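Local coordinates for protein alpha-Amylase (Thermotoga maritima, PDB 2B5D) that is a glycosyl hydrolase family 57 enzyme, whose core is a curled, mostly parallel beta sheet with helices packed around it, at residues C186-G191 and A395-S400; Q217-V222 and L389-I394; P256-F261 and W357-F362. One frame throughout, in Å; residues are numbered along the deposited sequence.

Interaction 1 of 3, residues C186-G191 and A395-S400; sequences CGYYQG and ATPADS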
loop_
_atom_site.group_PDB
_atom_site.type_symbol
_atom_site.label_atom_id
_atom_site.label_comp_id
_atom_site.label_asym_id
_atom_site.label_seq_id
_atom_site.Cartn_x
_atom_site.Cartn_y
_atom_site.Cartn_z
ATOM N N CYS A 186 23.192 -23.155 4.608
ATOM C CA CYS A 186 24.260 -24.045 4.089
ATOM C C CYS A 186 24.845 -23.603 2.742
ATOM O O CYS A 186 25.274 -24.438 1.933
ATOM C CB CYS A 186 23.757 -25.528 4.074
ATOM S SG CYS A 186 23.632 -26.127 5.811
ATOM N N GLY A 187 24.805 -22.309 2.470
ATOM C CA GLY A 187 25.294 -21.789 1.209
ATOM C C GLY A 187 26.810 -22.011 1.120
ATOM O O GLY A 187 27.589 -21.442 1.867
ATOM N N TYR A 188 27.187 -22.888 0.219
ATOM C CA TYR A 188 28.530 -23.337 0.072
ATOM C C TYR A 188 28.796 -23.264 -1.415
ATOM O O TYR A 188 27.932 -23.613 -2.216
ATOM C CB TYR A 188 28.742 -24.773 0.583
ATOM C CG TYR A 188 30.220 -25.204 0.337
ATOM C CD1 TYR A 188 31.254 -24.833 1.242
ATOM C CD2 TYR A 188 30.578 -25.901 -0.816
ATOM C CE1 TYR A 188 32.603 -25.211 1.010
ATOM C CE2 TYR A 188 31.898 -26.254 -1.060
ATOM C CZ TYR A 188 32.906 -25.889 -0.158
ATOM O OH TYR A 188 34.196 -26.277 -0.420
ATOM N N TYR A 189 29.959 -22.728 -1.764
ATOM C CA TYR A 189 30.459 -22.756 -3.146
ATOM C C TYR A 189 31.930 -23.198 -3.133
ATOM O O TYR A 189 32.629 -23.097 -2.126
ATOM C CB TYR A 189 30.307 -21.389 -3.853
ATOM C CG TYR A 189 31.126 -20.277 -3.245
ATOM C CD1 TYR A 189 30.634 -19.541 -2.153
ATOM C CD2 TYR A 189 32.395 -19.977 -3.739
ATOM C CE1 TYR A 189 31.391 -18.486 -1.578
ATOM C CE2 TYR A 189 33.153 -18.951 -3.198
ATOM C CZ TYR A 189 32.646 -18.204 -2.128
ATOM O OH TYR A 189 33.413 -17.219 -1.598
ATOM N N GLN A 190 32.387 -23.694 -4.259
ATOM C CA GLN A 190 33.686 -24.346 -4.288
ATOM C C GLN A 190 34.843 -23.383 -4.079
ATOM O O GLN A 190 34.955 -22.359 -4.754
ATOM C CB GLN A 190 33.843 -25.074 -5.614
ATOM C CG GLN A 190 33.493 -26.484 -5.511
ATOM C CD GLN A 190 33.915 -27.199 -6.735
ATOM O OE1 GLN A 190 34.537 -28.250 -6.648
ATOM N NE2 GLN A 190 33.615 -26.624 -7.909
ATOM N N GLY A 191 35.670 -23.671 -3.093
ATOM C CA GLY A 191 36.722 -22.725 -2.781
ATOM C C GLY A 191 36.527 -22.121 -1.422
ATOM O O GLY A 191 37.501 -21.713 -0.782
ATOM N N ALA A 395 37.297 -35.417 -0.006
ATOM C CA ALA A 395 36.428 -35.146 -1.147
ATOM C C ALA A 395 36.239 -33.671 -1.264
ATOM O O ALA A 395 36.429 -32.960 -0.322
ATOM C CB ALA A 395 35.042 -35.890 -0.973
ATOM N N THR A 396 35.896 -33.204 -2.447
ATOM C CA THR A 396 35.491 -31.805 -2.525
ATOM C C THR A 396 33.970 -31.625 -2.758
ATOM O O THR A 396 33.467 -32.031 -3.791
ATOM C CB THR A 396 36.388 -30.928 -3.478
ATOM O OG1 THR A 396 35.852 -30.919 -4.790
ATOM C CG2 THR A 396 37.766 -31.463 -3.565
ATOM N N PRO A 397 33.269 -31.010 -1.792
ATOM C CA PRO A 397 31.815 -30.754 -1.883
ATOM C C PRO A 397 31.409 -29.899 -3.081
ATOM O O PRO A 397 32.166 -29.017 -3.514
ATOM C CB PRO A 397 31.509 -30.015 -0.589
ATOM C CG PRO A 397 32.615 -30.338 0.321
ATOM C CD PRO A 397 33.823 -30.540 -0.513
ATOM N N ALA A 398 30.217 -30.156 -3.616
ATOM C CA ALA A 398 29.731 -29.437 -4.769
ATOM C C ALA A 398 29.050 -28.153 -4.265
ATOM O O ALA A 398 28.678 -28.077 -3.110
ATOM C CB ALA A 398 28.787 -30.307 -5.555
ATOM N N ASP A 399 28.966 -27.118 -5.097
ATOM C CA ASP A 399 28.190 -25.912 -4.769
ATOM C C ASP A 399 26.802 -26.327 -4.359
ATOM O O ASP A 399 26.160 -27.125 -5.055
ATOM C CB ASP A 399 28.021 -25.058 -6.028
ATOM C CG ASP A 399 29.235 -24.201 -6.331
ATOM O OD1 ASP A 399 30.325 -24.470 -5.780
ATOM O OD2 ASP A 399 29.075 -23.223 -7.119
ATOM N N SER A 400 26.308 -25.751 -3.267
ATOM C CA SER A 400 25.049 -26.189 -2.785
ATOM C C SER A 400 24.509 -25.311 -1.664
ATOM O O SER A 400 25.242 -24.460 -1.126
ATOM C CB SER A 400 25.238 -27.628 -2.294
ATOM O OG SER A 400 26.050 -27.626 -1.131
#

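Interaction 2 of 3, residues Q217-V222 and L389-I394; sequences QPRYGV and LEEVQI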
loop_
_atom_site.group_PDB
_atom_site.type_symbol
_atom_site.label_atom_id
_atom_site.label_comp_id
_atom_site.label_asym_id
_atom_site.label_seq_id
_atom_site.Cartn_x
_atom_site.Cartn_y
_atom_site.Cartn_z
ATOM N N GLN A 217 31.031 -39.299 -5.686
ATOM C CA GLN A 217 30.224 -39.278 -4.479
ATOM C C GLN A 217 31.037 -39.908 -3.364
ATOM O O GLN A 217 31.693 -40.911 -3.570
ATOM C CB GLN A 217 28.900 -40.032 -4.658
ATOM C CG GLN A 217 27.879 -39.387 -5.606
ATOM C CD GLN A 217 26.464 -39.982 -5.428
ATOM O OE1 GLN A 217 25.443 -39.407 -5.868
ATOM N NE2 GLN A 217 26.406 -41.157 -4.804
ATOM N N PRO A 218 31.040 -39.293 -2.181
ATOM C CA PRO A 218 31.555 -39.964 -0.975
ATOM C C PRO A 218 31.049 -41.398 -0.765
ATOM O O PRO A 218 29.849 -41.666 -0.887
ATOM C CB PRO A 218 31.065 -39.063 0.136
ATOM C CG PRO A 218 31.085 -37.679 -0.502
ATOM C CD PRO A 218 30.652 -37.899 -1.927
ATOM N N ARG A 219 31.951 -42.293 -0.372
ATOM C CA ARG A 219 31.663 -43.727 -0.418
ATOM C C ARG A 219 30.580 -44.154 0.567
ATOM O O ARG A 219 29.710 -44.951 0.202
ATOM C CB ARG A 219 32.928 -44.569 -0.303
ATOM C CG ARG A 219 33.627 -44.612 1.056
ATOM C CD ARG A 219 34.852 -45.595 0.992
ATOM N NE ARG A 219 35.790 -45.209 2.041
ATOM C CZ ARG A 219 36.810 -44.368 1.852
ATOM N NH1 ARG A 219 37.556 -43.976 2.883
ATOM N NH2 ARG A 219 37.050 -43.918 0.628
ATOM N N TYR A 220 30.646 -43.593 1.778
ATOM C CA TYR A 220 29.637 -43.735 2.790
ATOM C C TYR A 220 28.457 -42.751 2.722
ATOM O O TYR A 220 27.874 -42.491 3.749
ATOM C CB TYR A 220 30.291 -43.623 4.171
ATOM C CG TYR A 220 31.372 -44.665 4.372
ATOM C CD1 TYR A 220 32.678 -44.292 4.716
ATOM C CD2 TYR A 220 31.086 -46.035 4.177
ATOM C CE1 TYR A 220 33.687 -45.256 4.889
ATOM C CE2 TYR A 220 32.066 -47.010 4.318
ATOM C CZ TYR A 220 33.366 -46.614 4.679
ATOM O OH TYR A 220 34.316 -47.577 4.840
ATOM N N GLY A 221 28.123 -42.213 1.548
ATOM C CA GLY A 221 27.154 -41.115 1.407
ATOM C C GLY A 221 27.152 -40.032 2.480
ATOM O O GLY A 221 28.225 -39.559 2.879
ATOM N N VAL A 222 25.971 -39.652 2.994
ATOM C CA VAL A 222 25.899 -38.566 3.962
ATOM C C VAL A 222 26.133 -39.002 5.362
ATOM O O VAL A 222 26.056 -38.195 6.286
ATOM C CB VAL A 222 24.565 -37.773 3.898
ATOM C CG1 VAL A 222 24.440 -37.120 2.561
ATOM C CG2 VAL A 222 23.291 -38.699 4.213
ATOM N N LEU A 389 37.215 -39.841 14.694
ATOM C CA LEU A 389 37.242 -40.643 13.468
ATOM C C LEU A 389 38.602 -40.879 12.852
ATOM O O LEU A 389 39.347 -39.938 12.628
ATOM C CB LEU A 389 36.314 -40.057 12.410
ATOM C CG LEU A 389 34.955 -40.752 12.353
ATOM C CD1 LEU A 389 34.296 -40.956 13.768
ATOM C CD2 LEU A 389 34.062 -39.987 11.403
ATOM N N GLU A 390 38.893 -42.131 12.510
ATOM C CA GLU A 390 40.165 -42.473 11.884
ATOM C C GLU A 390 40.071 -42.689 10.389
ATOM O O GLU A 390 40.931 -42.215 9.634
ATOM C CB GLU A 390 40.817 -43.628 12.617
ATOM C CG GLU A 390 41.413 -43.138 13.941
ATOM C CD GLU A 390 41.359 -44.167 15.057
ATOM O OE1 GLU A 390 40.365 -44.949 15.128
ATOM O OE2 GLU A 390 42.320 -44.189 15.875
ATOM N N GLU A 391 39.030 -43.357 9.922
ATOM C CA GLU A 391 38.841 -43.402 8.493
ATOM C C GLU A 391 37.878 -42.285 8.165
ATOM O O GLU A 391 36.793 -42.191 8.764
ATOM C CB GLU A 391 38.319 -44.751 8.024
ATOM C CG GLU A 391 37.929 -44.833 6.524
ATOM C CD GLU A 391 37.127 -46.123 6.230
ATOM O OE1 GLU A 391 36.883 -46.856 7.220
ATOM O OE2 GLU A 391 36.761 -46.401 5.042
ATOM N N VAL A 392 38.326 -41.387 7.299
ATOM C CA VAL A 392 37.483 -40.406 6.676
ATOM C C VAL A 392 38.049 -40.210 5.311
ATOM O O VAL A 392 39.266 -40.122 5.145
ATOM C CB VAL A 392 37.361 -39.067 7.467
ATOM C CG1 VAL A 392 38.368 -38.983 8.616
ATOM C CG2 VAL A 392 37.392 -37.845 6.525
ATOM N N GLN A 393 37.171 -40.191 4.339
ATOM C CA GLN A 393 37.499 -39.975 2.948
ATOM C C GLN A 393 37.759 -38.488 2.676
ATOM O O GLN A 393 37.223 -37.627 3.396
ATOM C CB GLN A 393 36.311 -40.438 2.123
ATOM C CG GLN A 393 36.441 -40.292 0.649
ATOM C CD GLN A 393 35.328 -40.990 -0.099
ATOM O OE1 GLN A 393 35.581 -41.611 -1.107
ATOM N NE2 GLN A 393 34.100 -40.940 0.423
ATOM N N ILE A 394 38.531 -38.200 1.620
ATOM C CA ILE A 394 38.817 -36.845 1.228
ATOM C C ILE A 394 38.017 -36.529 -0.021
ATOM O O ILE A 394 38.072 -37.261 -1.014
ATOM C CB ILE A 394 40.342 -36.611 0.939
ATOM C CG1 ILE A 394 41.160 -36.804 2.203
ATOM C CG2 ILE A 394 40.584 -35.187 0.469
ATOM C CD1 ILE A 394 42.636 -36.749 1.946
#

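Interaction 3 of 3, residues P256-F261 and W357-F362; sequences PRYREF and WFEGVF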
loop_
_atom_site.group_PDB
_atom_site.type_symbol
_atom_site.label_atom_id
_atom_site.label_comp_id
_atom_site.label_asym_id
_atom_site.label_seq_id
_atom_site.Cartn_x
_atom_site.Cartn_y
_atom_site.Cartn_z
ATOM N N PRO A 256 -3.120 -33.606 16.939
ATOM C CA PRO A 256 -4.232 -32.892 17.575
ATOM C C PRO A 256 -4.098 -32.623 19.077
ATOM O O PRO A 256 -4.777 -31.730 19.579
ATOM C CB PRO A 256 -5.468 -33.753 17.246
ATOM C CG PRO A 256 -4.964 -35.030 16.712
ATOM C CD PRO A 256 -3.561 -34.813 16.215
ATOM N N ARG A 257 -3.224 -33.335 19.788
ATOM C CA ARG A 257 -3.046 -33.137 21.270
ATOM C C ARG A 257 -2.089 -32.009 21.609
ATOM O O ARG A 257 -1.871 -31.679 22.791
ATOM C CB ARG A 257 -2.501 -34.404 21.954
ATOM C CG ARG A 257 -3.446 -35.617 21.946
ATOM C CD ARG A 257 -2.681 -36.866 22.339
ATOM N NE ARG A 257 -1.927 -37.403 21.209
ATOM C CZ ARG A 257 -1.247 -38.547 21.215
ATOM N NH1 ARG A 257 -0.591 -38.925 20.121
ATOM N NH2 ARG A 257 -1.208 -39.298 22.314
ATOM N N TYR A 258 -1.461 -31.456 20.577
ATOM C CA TYR A 258 -0.437 -30.449 20.791
ATOM C C TYR A 258 -1.033 -29.042 20.817
ATOM O O TYR A 258 -2.070 -28.776 20.208
ATOM C CB TYR A 258 0.681 -30.568 19.750
ATOM C CG TYR A 258 1.677 -31.702 19.979
ATOM C CD1 TYR A 258 2.123 -32.463 18.917
ATOM C CD2 TYR A 258 2.164 -31.998 21.249
ATOM C CE1 TYR A 258 3.023 -33.487 19.099
ATOM C CE2 TYR A 258 3.074 -33.020 21.455
ATOM C CZ TYR A 258 3.503 -33.760 20.381
ATOM O OH TYR A 258 4.414 -34.786 20.557
ATOM N N ARG A 259 -0.355 -28.148 21.530
ATOM C CA ARG A 259 -0.811 -26.779 21.717
ATOM C C ARG A 259 -0.857 -26.019 20.394
ATOM O O ARG A 259 0.119 -26.017 19.619
ATOM C CB ARG A 259 0.091 -26.114 22.745
ATOM C CG ARG A 259 -0.370 -24.801 23.334
ATOM C CD ARG A 259 0.648 -23.805 22.886
ATOM N NE ARG A 259 1.113 -22.990 23.977
ATOM C CZ ARG A 259 2.129 -22.141 23.880
ATOM N NH1 ARG A 259 2.496 -21.418 24.926
ATOM N NH2 ARG A 259 2.779 -22.016 22.737
ATOM N N GLU A 260 -2.009 -25.395 20.143
ATOM C CA GLU A 260 -2.277 -24.600 18.949
ATOM C C GLU A 260 -1.573 -23.248 19.027
ATOM O O GLU A 260 -1.717 -22.522 20.011
ATOM C CB GLU A 260 -3.783 -24.415 18.794
ATOM C CG GLU A 260 -4.205 -23.451 17.699
ATOM C CD GLU A 260 -3.810 -23.930 16.318
ATOM O OE1 GLU A 260 -3.008 -23.238 15.662
ATOM O OE2 GLU A 260 -4.287 -25.010 15.896
ATOM N N PHE A 261 -0.816 -22.906 17.987
ATOM C CA PHE A 261 -0.010 -21.689 17.995
ATOM C C PHE A 261 -0.879 -20.444 17.815
ATOM O O PHE A 261 -0.707 -19.448 18.526
ATOM C CB PHE A 261 1.082 -21.749 16.924
ATOM C CG PHE A 261 2.043 -20.591 16.975
ATOM C CD1 PHE A 261 3.107 -20.593 17.863
ATOM C CD2 PHE A 261 1.877 -19.493 16.132
ATOM C CE1 PHE A 261 3.980 -19.521 17.920
ATOM C CE2 PHE A 261 2.742 -18.418 16.179
ATOM C CZ PHE A 261 3.796 -18.427 17.066
ATOM N N TRP A 357 6.543 -25.254 17.873
ATOM C CA TRP A 357 6.057 -26.430 18.532
ATOM C C TRP A 357 6.358 -26.289 20.009
ATOM O O TRP A 357 7.500 -26.427 20.434
ATOM C CB TRP A 357 6.807 -27.630 17.973
ATOM C CG TRP A 357 6.340 -28.977 18.411
ATOM C CD1 TRP A 357 5.088 -29.332 18.832
ATOM C CD2 TRP A 357 7.110 -30.175 18.397
ATOM N NE1 TRP A 357 5.036 -30.671 19.109
ATOM C CE2 TRP A 357 6.265 -31.220 18.849
ATOM C CE3 TRP A 357 8.438 -30.474 18.053
ATOM C CZ2 TRP A 357 6.707 -32.540 18.962
ATOM C CZ3 TRP A 357 8.869 -31.780 18.169
ATOM C CH2 TRP A 357 8.013 -32.791 18.615
ATOM N N PHE A 358 5.321 -26.041 20.791
ATOM C CA PHE A 358 5.460 -25.705 22.215
ATOM C C PHE A 358 6.163 -26.811 23.007
ATOM O O PHE A 358 6.940 -26.541 23.915
ATOM C CB PHE A 358 4.050 -25.412 22.784
ATOM C CG PHE A 358 3.997 -25.219 24.275
ATOM C CD1 PHE A 358 4.661 -24.166 24.887
ATOM C CD2 PHE A 358 3.240 -26.077 25.062
ATOM C CE1 PHE A 358 4.581 -23.978 26.263
ATOM C CE2 PHE A 358 3.154 -25.905 26.436
ATOM C CZ PHE A 358 3.812 -24.853 27.040
ATOM N N GLU A 359 5.882 -28.053 22.626
ATOM C CA GLU A 359 6.327 -29.243 23.336
ATOM C C GLU A 359 7.668 -29.749 22.815
ATOM O O GLU A 359 8.159 -30.773 23.277
ATOM C CB GLU A 359 5.267 -30.351 23.187
ATOM C CG GLU A 359 3.867 -29.981 23.735
ATOM C CD GLU A 359 2.972 -29.226 22.745
ATOM O OE1 GLU A 359 3.488 -28.696 21.744
ATOM O OE2 GLU A 359 1.739 -29.171 22.956
ATOM N N GLY A 360 8.240 -29.042 21.840
ATOM C CA GLY A 360 9.500 -29.422 21.206
ATOM C C GLY A 360 10.675 -29.703 22.132
ATOM O O GLY A 360 11.433 -30.632 21.903
ATOM N N VAL A 361 10.877 -28.901 23.168
ATOM C CA VAL A 361 12.061 -29.174 23.983
ATOM C C VAL A 361 11.840 -30.422 24.862
ATOM O O VAL A 361 12.784 -31.174 25.110
ATOM C CB VAL A 361 12.630 -27.924 24.759
ATOM C CG1 VAL A 361 12.619 -26.659 23.863
ATOM C CG2 VAL A 361 11.868 -27.687 26.021
ATOM N N PHE A 362 10.584 -30.627 25.276
ATOM C CA PHE A 362 10.135 -31.823 25.979
ATOM C C PHE A 362 10.430 -33.040 25.141
ATOM O O PHE A 362 10.934 -34.028 25.661
ATOM C CB PHE A 362 8.608 -31.813 26.264
ATOM C CG PHE A 362 8.102 -30.620 27.068
ATOM C CD1 PHE A 362 6.916 -29.972 26.698
ATOM C CD2 PHE A 362 8.766 -30.172 28.218
ATOM C CE1 PHE A 362 6.406 -28.875 27.444
ATOM C CE2 PHE A 362 8.270 -29.081 28.960
ATOM C CZ PHE A 362 7.087 -28.435 28.573
HETATM O O HOH W 1 2.811 -27.044 19.996
#

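Interaction 1 of 3, residues C186-G191 and A395-S400
Y188 and S400 trade two backbone hydrogen bonds, Y188 N to S400 O at 2.8 Å and S400 N to Y188 O at 2.9 Å, and so join two loops by a single antiparallel bridge. The close approach continues one residue back in the second loop, where D399 CA lies 3.4 Å from Y188 O in a CA-H...O contact. D399 adds a third bond from its side chain. With CG anti to the carbonyl carbon (chi1 -81°), the carboxylate of D399 accepts Q190 N at OD1, 2.7 Å away. The bond is short but bent, and the donor arrives on the syn side, 25° out of the carboxylate plane. OD1 of D399 also lies close to Y189 CA, while the phenol of Y189 leads away from the contact toward Q153.

The buried flank is formed by Y188. Its ring runs beside the other loop and turns an edge to it, Y188 CD2 lying 3.7 Å from A398 O and Y188 CE2 3.8 Å from P397 CB. F204 meets this ring and D193 takes its hydroxyl, while A210 and I226 pack against P397. S400 is buried too, touching A210 of its own chain and Q244 of the second subunit.

The solvent side is looser. There the exposed Q190 crosses T396 at about a right angle, the closest atoms being OE1 of Q190 and OG1 of T396 at 3.5 Å, and Q190 CG rests near P397 O.

Residues 186-191 belong to the connection from strand 180-182 to helix 192-198, at the carboxyl end of a strand of the mostly parallel sheet. An isolated beta bridge here ties the strand-to-helix loop to a much later loop, on the rim where active sites of such beta-alpha barrels usually lie.

Interaction 2 of 3, residues Q217-V222 and L389-I394
R219 lays one face of its guanidinium over the CB of Q393, while the edge of the same group faces E391. R219 NE and NH1 both point to E391 OE2, at 3.4 and 3.3 Å, in a salt bridge made of two weak hydrogen bonds; guanidinium and carboxylate are nearly coplanar, 21° apart. The same oxygen receives the hydroxyl of Y220 in a much shorter bond, Y220 OH to E391 OE2 being 2.7 Å. This donor comes from the syn side but 33° out of the carboxylate plane, and the tyrosine ring stands steeply to that plane. One carboxylate oxygen therefore gathers three donors, and the adjoining positive charge would probably help keep it ionised.

R219 and Y220 are brought together by the type I turn from P218 to G221. CG of R219 lies between its backbone N and carbonyl carbon (chi1 71°), which sets it 3.7 Å above the centre of the Y220 ring; from there the extended chain carries the guanidinium out to E391. Q393, extended as well, reaches the start of the turn, its amide against the backbone of P218 and R219.

This surface contact joins the connection between helix 209-212 and strand 226-227 to the loop following helix 382-388. P218 packs on F211 of that first helix and on I226, Y220 touches V340, and E391 O accepts a bond from R224. Q393 pairs through its backbone with M227, while V392 leans on M227 and on F233, so that V392 and Q393 lie against the short hairpin of strands 226-227 and 233-236.

Interaction 3 of 3, residues P256-F261 and W357-F362
W357 turns the edge of its indole onto the face of Y258 in a T-shaped pair, the centroid of its five-membered ring 4.5 Å from that of the Y258 ring and the planes at 79°. NE1 of W357 hangs over the middle of the phenol ring, 3.4 Å from Y258 CD1, while CZ2 reaches toward the hydroxyl end. F358 follows with a flat partner: the guanidinium of R259 lies on its face, centres 3.8 Å apart and planes at 15°, a cation-pi stack to which R259 is brought by a chain bent at chi2 and chi3. Next comes E359, bent at chi2, with its carboxylate beside Y258 CD2. OE2 of E359 accepts R259 N at 2.7 Å through its syn lone pair, and OE1 takes a water that also bonds to R259 O and F358 N, so backbone and water together fix the carboxylate. G360 N closes the type I turn onto W357 O and begins the following helix.

Helix 309-338 covers Y258 through A315, V316 and H319. Helix 27-47 offers E36 to both R259 and F358. R259 NH1 is further bonded to Y106, so helices 27-47, 97-119 and 309-338 all border the contact.

How the interactions relate
Interactions 1 and 2 are neighbours: residues 389-394 run directly into 395-400, so one long loop after helix 382-388 engages first the turn within 217-222 and then the strand-to-helix loop at 186-191. Their centres are about 16 Å apart, and strand 226-227 and helix 209-212 border both. Interaction 2 is a charged surface contact, interaction 1 a mostly buried backbone bridge. Interaction 3 lies apart, its centre about 36 Å from that of interaction 1 and 37 Å from that of interaction 2, with nearest atoms about 20 and 21 Å away. In sequence the three are nested, 3 within 2 within 1.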